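PDB 3LMZ: putative sugar isomerase from Parabacteroides distasonis, which probably isomerises a sugar or a related compound, as a member of the xylose isomerase-like TIM-barrel family. Local coordinates for residues Y141-D146 with G165-N170; V107-Y112 with H132-D137; G159-V164 with V185-I190. All coordinates share one frame; numbering follows the deposited sequence.

Contact 1 (Y141-D146 with G165-N170); sequences YPDATD and GHDLRN
D143 and A144, where helix 144-151 begins, meet D167 and N170 on helix 164-169 and just past its end in a small polar contact between two helical elements that follow successive barrel strands. D167 stretches its OD1 across to the backbone of the neighbouring helix, where A144 N donates to it at 3.0 Å; the donor comes from the syn side, 31° out of the carboxylate plane. The same oxygen lies 3.4 Å from D143 CB. Beside this bond a water accepts from T145 N at 3.0 Å and gives a weak bond to D167 OD1.

D143 itself occupies the N-cap position. Its CG lies between the backbone N and the carbonyl carbon (chi1 69°), which folds OD1 back to receive D146 N at 2.9 Å. OD2 is left to face N170, whose ND2 donates from above the carboxylate plane at 3.0 Å; carboxylate and amide stand almost perpendicular, 83° apart. The two carboxylates keep 5.0 Å between D143 OD2 and D167 OD1, and the amides of the first helical turn probably temper their repulsion. Were D143 an alanine, D146 N would probably lose its capping acceptor and the N170 amide would be freer to turn. D167 also packs on P174, and A144 on Y181, both of helix 174-181.

An N-cap aspartate and a second aspartate from the next helical element together hold the start of helix 144-151, beside the C-terminal ends of the strands of a TIM barrel.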
loop_
_atom_site.group_PDB
_atom_site.type_symbol
_atom_site.label_atom_id
_atom_site.label_comp_id
_atom_site.label_asym_id
_atom_site.label_seq_id
_atom_site.Cartn_x
_atom_site.Cartn_y
_atom_site.Cartn_z
ATOM N N TYR A 141 11.774 -19.818 -22.275
ATOM C CA TYR A 141 11.409 -19.780 -20.861
ATOM C C TYR A 141 10.069 -19.135 -20.597
ATOM O O TYR A 141 9.974 -18.207 -19.797
ATOM C CB TYR A 141 12.479 -19.088 -20.002
ATOM C CG TYR A 141 13.885 -19.559 -20.264
ATOM C CD1 TYR A 141 14.248 -20.860 -20.020
ATOM C CD2 TYR A 141 14.854 -18.672 -20.751
ATOM C CE1 TYR A 141 15.553 -21.316 -20.310
ATOM C CE2 TYR A 141 16.156 -19.084 -21.023
ATOM C CZ TYR A 141 16.499 -20.401 -20.793
ATOM O OH TYR A 141 17.806 -20.809 -21.101
ATOM N N PRO A 142 9.011 -19.640 -21.259
ATOM C CA PRO A 142 7.721 -19.021 -21.001
ATOM C C PRO A 142 7.205 -19.190 -19.596
ATOM O O PRO A 142 6.475 -18.302 -19.096
ATOM C CB PRO A 142 6.762 -19.727 -21.983
ATOM C CG PRO A 142 7.430 -20.979 -22.354
ATOM C CD PRO A 142 8.931 -20.761 -22.200
ATOM N N ASP A 143 7.560 -20.312 -18.945
ATOM C CA ASP A 143 7.007 -20.614 -17.630
ATOM C C ASP A 143 7.960 -21.438 -16.728
ATOM O O ASP A 143 9.052 -21.859 -17.142
ATOM C CB ASP A 143 5.612 -21.259 -17.751
ATOM C CG ASP A 143 5.642 -22.686 -18.353
ATOM O OD1 ASP A 143 6.730 -23.283 -18.525
ATOM O OD2 ASP A 143 4.520 -23.187 -18.692
ATOM N N ALA A 144 7.526 -21.731 -15.513
ATOM C CA ALA A 144 8.385 -22.370 -14.536
ATOM C C ALA A 144 8.705 -23.799 -15.001
ATOM O O ALA A 144 9.851 -24.239 -14.879
ATOM C CB ALA A 144 7.689 -22.392 -13.197
ATOM N N THR A 145 7.731 -24.501 -15.597
ATOM C CA THR A 145 7.963 -25.871 -16.066
ATOM C C THR A 145 9.031 -25.916 -17.116
ATOM O O THR A 145 9.878 -26.814 -17.118
ATOM C CB THR A 145 6.681 -26.477 -16.630
ATOM O OG1 THR A 145 5.699 -26.488 -15.590
ATOM C CG2 THR A 145 6.953 -27.907 -17.220
ATOM N N ASP A 146 9.038 -24.923 -18.006
ATOM C CA ASP A 146 10.063 -24.902 -19.052
ATOM C C ASP A 146 11.459 -24.692 -18.470
ATOM O O ASP A 146 12.406 -25.324 -18.923
ATOM C CB ASP A 146 9.800 -23.806 -20.064
ATOM C CG ASP A 146 10.743 -23.892 -21.243
ATOM O OD1 ASP A 146 10.591 -24.860 -22.035
ATOM O OD2 ASP A 146 11.650 -23.045 -21.377
ATOM N N GLY A 165 3.648 -13.474 -11.964
ATOM C CA GLY A 165 2.733 -12.867 -12.904
ATOM C C GLY A 165 2.837 -13.489 -14.268
ATOM O O GLY A 165 1.831 -13.856 -14.907
ATOM N N HIS A 166 4.059 -13.605 -14.775
ATOM C CA HIS A 166 4.245 -14.260 -16.067
ATOM C C HIS A 166 3.842 -15.739 -16.055
ATOM O O HIS A 166 3.278 -16.236 -17.042
ATOM C CB HIS A 166 5.675 -14.107 -16.559
ATOM C CG HIS A 166 5.995 -12.716 -16.959
ATOM N ND1 HIS A 166 5.075 -11.909 -17.615
ATOM C CD2 HIS A 166 7.128 -11.982 -16.824
ATOM C CE1 HIS A 166 5.640 -10.738 -17.864
ATOM N NE2 HIS A 166 6.872 -10.751 -17.384
ATOM N N ASP A 167 4.083 -16.423 -14.955
ATOM C CA ASP A 167 3.669 -17.812 -14.833
ATOM C C ASP A 167 2.135 -17.919 -14.953
ATOM O O ASP A 167 1.631 -18.748 -15.689
ATOM C CB ASP A 167 4.181 -18.391 -13.505
ATOM C CG ASP A 167 4.431 -19.917 -13.535
ATOM O OD1 ASP A 167 5.014 -20.449 -14.504
ATOM O OD2 ASP A 167 4.071 -20.515 -12.498
ATOM N N LEU A 168 1.411 -17.069 -14.212
ATOM C CA LEU A 168 -0.030 -17.133 -14.224
ATOM C C LEU A 168 -0.543 -16.772 -15.619
ATOM O O LEU A 168 -1.498 -17.369 -16.117
ATOM C CB LEU A 168 -0.685 -16.291 -13.149
ATOM C CG LEU A 168 -2.201 -16.510 -12.884
ATOM C CD1 LEU A 168 -2.480 -17.744 -12.039
ATOM C CD2 LEU A 168 -2.849 -15.293 -12.196
ATOM N N ARG A 169 0.087 -15.794 -16.279
ATOM C CA ARG A 169 -0.323 -15.401 -17.642
ATOM C C ARG A 169 -0.095 -16.516 -18.649
ATOM O O ARG A 169 -0.809 -16.547 -19.683
ATOM C CB ARG A 169 0.385 -14.153 -18.100
ATOM C CG ARG A 169 -0.111 -12.915 -17.361
ATOM C CD ARG A 169 0.688 -11.663 -17.773
ATOM N NE ARG A 169 0.566 -11.419 -19.199
ATOM C CZ ARG A 169 1.543 -11.593 -20.102
ATOM N NH1 ARG A 169 2.744 -11.971 -19.749
ATOM N NH2 ARG A 169 1.289 -11.356 -21.401
ATOM N N ASN A 170 0.850 -17.416 -18.383
ATOM C CA ASN A 170 1.010 -18.588 -19.209
ATOM C C ASN A 170 -0.017 -19.693 -18.884
ATOM O O ASN A 170 0.068 -20.792 -19.505
ATOM C CB ASN A 170 2.427 -19.177 -19.145
ATOM C CG ASN A 170 2.826 -19.825 -20.451
ATOM O OD1 ASN A 170 2.710 -19.212 -21.519
ATOM N ND2 ASN A 170 3.274 -21.077 -20.377
HETATM O O HOH W 1 4.803 -23.818 -15.268
#

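Contact 2 (V107-Y112 with H132-D137); sequences VGVPNY and HLHGPD
V109 and H134 approach from opposite directions, the branched end of the valine abutting the edge of the imidazole. Both methyls gather about one ring carbon: V109 CG2 is 3.5 Å from H134 CE1 and V109 CG1 is 3.7 Å from it, so the ring meets the valine with its rim and not its face. A face of that ring is taken by its own segment, where the carbonyl oxygen of H132 sits 3.2 Å above the plane, over the centre. Edge and face contacts together limit how far H134 can swing.

H132 is turned quite differently. Its backbone completes the pairing of strand 105-110 with the end of strand 128-132, H132 N donating to G108 O at 3.0 Å with an N-H...O angle of 159°. From there CB touches two valines, 4.2 Å from V107 CG1 and equally far from V109 CG2, while CG stands opposite the backbone N (chi1 -169°) and carries the ring away from strand 105-110. The far end of that ring finds its partner in D163, which accepts a hydrogen bond from NE2.

H132 ND1 and H134 NE2 converge on one oxygen of a bound citrate, probably a crystallisation component. Two histidines presented by a strand end and the loop after it, packed against V107 and V109 of strand 105-110, are consistent with the ligand pocket expected at the C-terminal mouth of a TIM barrel.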
loop_
_atom_site.group_PDB
_atom_site.type_symbol
_atom_site.label_atom_id
_atom_site.label_comp_id
_atom_site.label_asym_id
_atom_site.label_seq_id
_atom_site.Cartn_x
_atom_site.Cartn_y
_atom_site.Cartn_z
ATOM N N VAL A 107 20.697 -13.247 -11.855
ATOM C CA VAL A 107 19.421 -13.430 -12.550
ATOM C C VAL A 107 19.742 -13.208 -14.040
ATOM O O VAL A 107 20.278 -12.184 -14.467
ATOM C CB VAL A 107 18.335 -12.502 -11.999
ATOM C CG1 VAL A 107 16.980 -12.854 -12.674
ATOM C CG2 VAL A 107 18.244 -12.630 -10.430
ATOM N N GLY A 108 19.452 -14.232 -14.850
ATOM C CA GLY A 108 19.881 -14.267 -16.252
ATOM C C GLY A 108 18.822 -14.743 -17.221
ATOM O O GLY A 108 17.816 -15.353 -16.808
ATOM N N VAL A 109 19.052 -14.423 -18.491
ATOM C CA VAL A 109 18.286 -14.995 -19.564
ATOM C C VAL A 109 19.270 -15.502 -20.613
ATOM O O VAL A 109 19.593 -14.786 -21.550
ATOM C CB VAL A 109 17.272 -13.990 -20.137
ATOM C CG1 VAL A 109 16.326 -14.663 -21.164
ATOM C CG2 VAL A 109 16.470 -13.354 -18.980
ATOM N N PRO A 110 19.771 -16.733 -20.448
ATOM C CA PRO A 110 20.749 -17.301 -21.435
ATOM C C PRO A 110 20.023 -18.016 -22.561
ATOM O O PRO A 110 19.050 -18.762 -22.293
ATOM C CB PRO A 110 21.520 -18.285 -20.598
ATOM C CG PRO A 110 20.537 -18.765 -19.575
ATOM C CD PRO A 110 19.500 -17.680 -19.361
ATOM N N ASN A 111 20.540 -17.905 -23.776
ATOM C CA ASN A 111 20.010 -18.710 -24.875
ATOM C C ASN A 111 20.071 -20.196 -24.432
ATOM O O ASN A 111 21.001 -20.637 -23.723
ATOM C CB ASN A 111 20.888 -18.557 -26.141
ATOM C CG ASN A 111 20.783 -17.186 -26.792
ATOM O OD1 ASN A 111 20.234 -16.259 -26.225
ATOM N ND2 ASN A 111 21.323 -17.062 -28.005
ATOM N N TYR A 112 19.089 -20.986 -24.837
ATOM C CA TYR A 112 19.051 -22.413 -24.414
ATOM C C TYR A 112 20.365 -23.133 -24.672
ATOM O O TYR A 112 20.802 -23.918 -23.863
ATOM C CB TYR A 112 17.964 -23.198 -25.199
ATOM C CG TYR A 112 16.529 -22.953 -24.780
ATOM C CD1 TYR A 112 16.110 -23.076 -23.481
ATOM C CD2 TYR A 112 15.544 -22.719 -25.740
ATOM C CE1 TYR A 112 14.812 -22.834 -23.118
ATOM C CE2 TYR A 112 14.204 -22.515 -25.379
ATOM C CZ TYR A 112 13.848 -22.569 -24.055
ATOM O OH TYR A 112 12.543 -22.375 -23.603
ATOM N N HIS A 132 15.142 -15.926 -15.577
ATOM C CA HIS A 132 13.861 -15.179 -15.503
ATOM C C HIS A 132 12.879 -15.659 -16.567
ATOM O O HIS A 132 13.030 -15.323 -17.730
ATOM C CB HIS A 132 14.063 -13.650 -15.605
ATOM C CG HIS A 132 12.820 -12.891 -15.275
ATOM N ND1 HIS A 132 12.524 -11.644 -15.773
ATOM C CD2 HIS A 132 11.765 -13.230 -14.490
ATOM C CE1 HIS A 132 11.346 -11.251 -15.315
ATOM N NE2 HIS A 132 10.851 -12.192 -14.535
ATOM N N LEU A 133 11.828 -16.332 -16.109
ATOM C CA LEU A 133 10.760 -16.799 -17.012
ATOM C C LEU A 133 9.909 -15.609 -17.408
ATOM O O LEU A 133 9.783 -14.655 -16.674
ATOM C CB LEU A 133 9.977 -17.934 -16.375
ATOM C CG LEU A 133 9.098 -17.579 -15.170
ATOM C CD1 LEU A 133 7.667 -17.142 -15.607
ATOM C CD2 LEU A 133 8.987 -18.697 -14.080
ATOM N N HIS A 134 9.305 -15.699 -18.605
ATOM C CA HIS A 134 8.828 -14.521 -19.332
ATOM C C HIS A 134 7.403 -14.521 -19.823
ATOM O O HIS A 134 6.975 -13.488 -20.350
ATOM C CB HIS A 134 9.749 -14.238 -20.506
ATOM C CG HIS A 134 11.018 -13.577 -20.098
ATOM N ND1 HIS A 134 12.232 -13.913 -20.643
ATOM C CD2 HIS A 134 11.254 -12.571 -19.215
ATOM C CE1 HIS A 134 13.174 -13.164 -20.082
ATOM N NE2 HIS A 134 12.607 -12.325 -19.231
ATOM N N GLY A 135 6.671 -15.598 -19.600
ATOM C CA GLY A 135 5.259 -15.665 -19.959
ATOM C C GLY A 135 4.997 -15.920 -21.421
ATOM O O GLY A 135 5.901 -16.201 -22.219
ATOM N N PRO A 136 3.722 -15.874 -21.775
ATOM C CA PRO A 136 3.276 -16.392 -23.046
ATOM C C PRO A 136 3.659 -15.567 -24.255
ATOM O O PRO A 136 3.536 -16.116 -25.349
ATOM C CB PRO A 136 1.758 -16.424 -22.909
ATOM C CG PRO A 136 1.449 -15.327 -21.935
ATOM C CD PRO A 136 2.616 -15.385 -20.953
ATOM N N ASP A 137 4.125 -14.340 -24.102
ATOM C CA ASP A 137 4.547 -13.506 -25.274
ATOM C C ASP A 137 5.959 -13.865 -25.816
ATOM O O ASP A 137 6.334 -13.430 -26.926
ATOM C CB ASP A 137 4.557 -12.016 -24.912
ATOM C CG ASP A 137 3.171 -11.467 -24.572
ATOM O OD1 ASP A 137 2.265 -11.536 -25.417
ATOM O OD2 ASP A 137 3.015 -10.956 -23.455
#

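Contact 3 (G159-V164 with V185-I190); sequences GMCLDV and VFDMHI
Strands 159-163 and 185-190 run parallel, their axes 4.2 Å apart at the closest and inclined by 18°, and a beta bulge shifts the register by one residue between the M160-V185 and C161-D187 pairs. At the bulge M160 O accepts from F186 N at 3.0 Å and only weakly from D187 N. F186 brings its ring edge to G159, CE2 lying 3.6 Å from G159 N, and a side chain on that glycine would clash with the ring.

On the face bearing C161, D163, D187 and H189, C161 SG stands over the H189 ring, 3.6 Å from its centroid and 20° off the normal, a sulfur-aromatic contact. D163 meets the same ring at its edge, the carboxylate turned 63° from the imidazole plane, and its OD2 is bound by H132 NE2 and by K191 in a salt bridge. D187 has its main polar partner in Y78.

The other face is apolar. V185 spreads its methyls over two neighbours, CG2 reaching CG of selenomethionine M160 at 3.8 Å and CG1 reaching L162 CB at 3.9 Å. The CG of selenomethionine M188 passes close to L162 O on its way to V164 CG1.

This apolar face is covered by helix 144-151 at M160 and L162 and by helix 174-181 at L162 and V185; helix 212-221 covers M188 and V164, the latter just past the strand, while strands 128-132 and 227-230 continue the barrel sheet on the flanks of the pair.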
loop_
_atom_site.group_PDB
_atom_site.type_symbol
_atom_site.label_atom_id
_atom_site.label_comp_id
_atom_site.label_asym_id
_atom_site.label_seq_id
_atom_site.Cartn_x
_atom_site.Cartn_y
_atom_site.Cartn_z
ATOM N N GLY A 159 18.731 -22.507 -11.613
ATOM C CA GLY A 159 17.280 -22.596 -11.456
ATOM C C GLY A 159 16.562 -21.431 -12.111
ATOM O O GLY A 159 16.982 -20.918 -13.132
HETATM N N MSE A 160 15.529 -20.993 -11.418
HETATM C CA MSE A 160 14.602 -19.970 -11.907
HETATM C C MSE A 160 14.448 -18.807 -10.948
HETATM O O MSE A 160 14.611 -18.927 -9.730
HETATM C CB MSE A 160 13.195 -20.555 -12.204
HETATM C CG MSE A 160 12.375 -20.950 -10.971
HETATM SE SE MSE A 160 10.759 -21.826 -11.505
HETATM C CE MSE A 160 11.549 -23.492 -12.012
ATOM N N CYS A 161 14.150 -17.649 -11.579
ATOM C CA CYS A 161 13.519 -16.476 -10.960
ATOM C C CYS A 161 12.042 -16.692 -11.274
ATOM O O CYS A 161 11.571 -16.535 -12.426
ATOM C CB CYS A 161 14.069 -15.154 -11.553
ATOM S SG CYS A 161 13.075 -13.822 -10.911
ATOM N N LEU A 162 11.346 -17.170 -10.240
ATOM C CA LEU A 162 9.928 -17.507 -10.389
ATOM C C LEU A 162 9.187 -16.190 -10.471
ATOM O O LEU A 162 9.012 -15.487 -9.480
ATOM C CB LEU A 162 9.367 -18.353 -9.246
ATOM C CG LEU A 162 7.863 -18.572 -9.257
ATOM C CD1 LEU A 162 7.413 -19.277 -10.493
ATOM C CD2 LEU A 162 7.485 -19.294 -7.993
ATOM N N ASP A 163 8.667 -15.889 -11.652
ATOM C CA ASP A 163 7.881 -14.661 -11.872
ATOM C C ASP A 163 6.418 -15.102 -11.792
ATOM O O ASP A 163 5.864 -15.738 -12.688
ATOM C CB ASP A 163 8.238 -14.045 -13.226
ATOM C CG ASP A 163 7.571 -12.682 -13.458
ATOM O OD1 ASP A 163 6.331 -12.617 -13.225
ATOM O OD2 ASP A 163 8.357 -11.735 -13.811
ATOM N N VAL A 164 5.759 -14.698 -10.734
ATOM C CA VAL A 164 4.447 -15.231 -10.459
ATOM C C VAL A 164 3.434 -14.711 -11.488
ATOM O O VAL A 164 2.506 -15.427 -11.870
ATOM C CB VAL A 164 4.030 -14.917 -9.038
ATOM C CG1 VAL A 164 5.066 -15.519 -8.056
ATOM C CG2 VAL A 164 3.770 -13.383 -8.734
ATOM N N VAL A 185 14.139 -22.783 -7.131
ATOM C CA VAL A 185 13.662 -21.393 -7.168
ATOM C C VAL A 185 14.628 -20.557 -6.308
ATOM O O VAL A 185 14.679 -20.696 -5.064
ATOM C CB VAL A 185 12.220 -21.246 -6.641
ATOM C CG1 VAL A 185 11.782 -19.772 -6.567
ATOM C CG2 VAL A 185 11.228 -22.085 -7.521
ATOM N N PHE A 186 15.414 -19.703 -6.978
ATOM C CA PHE A 186 16.473 -18.964 -6.290
ATOM C C PHE A 186 16.178 -17.490 -6.143
ATOM O O PHE A 186 16.910 -16.765 -5.474
ATOM C CB PHE A 186 17.844 -19.247 -6.957
ATOM C CG PHE A 186 18.234 -20.710 -6.904
ATOM C CD1 PHE A 186 18.076 -21.460 -5.733
ATOM C CD2 PHE A 186 18.689 -21.365 -8.038
ATOM C CE1 PHE A 186 18.415 -22.797 -5.684
ATOM C CE2 PHE A 186 18.996 -22.695 -7.982
ATOM C CZ PHE A 186 18.859 -23.401 -6.812
ATOM N N ASP A 187 15.142 -17.045 -6.837
ATOM C CA ASP A 187 14.694 -15.642 -6.770
ATOM C C ASP A 187 13.239 -15.626 -7.184
ATOM O O ASP A 187 12.711 -16.601 -7.750
ATOM C CB ASP A 187 15.533 -14.762 -7.698
ATOM C CG ASP A 187 15.318 -13.269 -7.508
ATOM O OD1 ASP A 187 15.548 -12.810 -6.386
ATOM O OD2 ASP A 187 15.108 -12.615 -8.516
HETATM N N MSE A 188 12.552 -14.517 -6.903
HETATM C CA MSE A 188 11.154 -14.431 -7.258
HETATM C C MSE A 188 10.859 -12.968 -7.582
HETATM O O MSE A 188 11.288 -12.082 -6.847
HETATM C CB MSE A 188 10.271 -14.827 -6.085
HETATM C CG MSE A 188 8.822 -15.065 -6.438
HETATM SE SE MSE A 188 7.755 -15.534 -4.857
HETATM C CE MSE A 188 8.894 -17.172 -4.456
ATOM N N HIS A 189 10.094 -12.767 -8.662
ATOM C CA HIS A 189 9.455 -11.469 -8.932
ATOM C C HIS A 189 7.996 -11.607 -8.530
ATOM O O HIS A 189 7.231 -12.416 -9.118
ATOM C CB HIS A 189 9.621 -11.075 -10.411
ATOM C CG HIS A 189 11.022 -10.690 -10.770
ATOM N ND1 HIS A 189 11.378 -10.203 -12.010
ATOM C CD2 HIS A 189 12.142 -10.638 -10.007
ATOM C CE1 HIS A 189 12.674 -9.907 -12.001
ATOM N NE2 HIS A 189 13.162 -10.155 -10.800
ATOM N N ILE A 190 7.587 -10.722 -7.619
ATOM C CA ILE A 190 6.186 -10.558 -7.221
ATOM C C ILE A 190 5.608 -9.427 -8.032
ATOM O O ILE A 190 6.305 -8.449 -8.342
ATOM C CB ILE A 190 5.995 -10.376 -5.693
ATOM C CG1 ILE A 190 6.832 -9.220 -5.145
ATOM C CG2 ILE A 190 6.370 -11.694 -4.956
ATOM C CD1 ILE A 190 6.423 -8.819 -3.765
#

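The chemistry of the three contacts differs with their depth in the barrel. Contacts 2 and 3 are buried and belong to the same sheet, contact 2 at a strand end and its loop, contact 3 along a strand pair; histidines from both meet where the H132 and H189 rings come together. Contact 1 is only partly buried, joins the start of helix 144-151 to the end of helix 164-169, and relies on carboxylates, an amide and water where contact 3 relies on backbone pairing and apolar packing. Y112 of 107-112 bonds D146, and P136 packs on N170, tying contact 2 to contact 1. A144 rests on M160 and L162, bringing contact 1 down onto the outer face of contact 3.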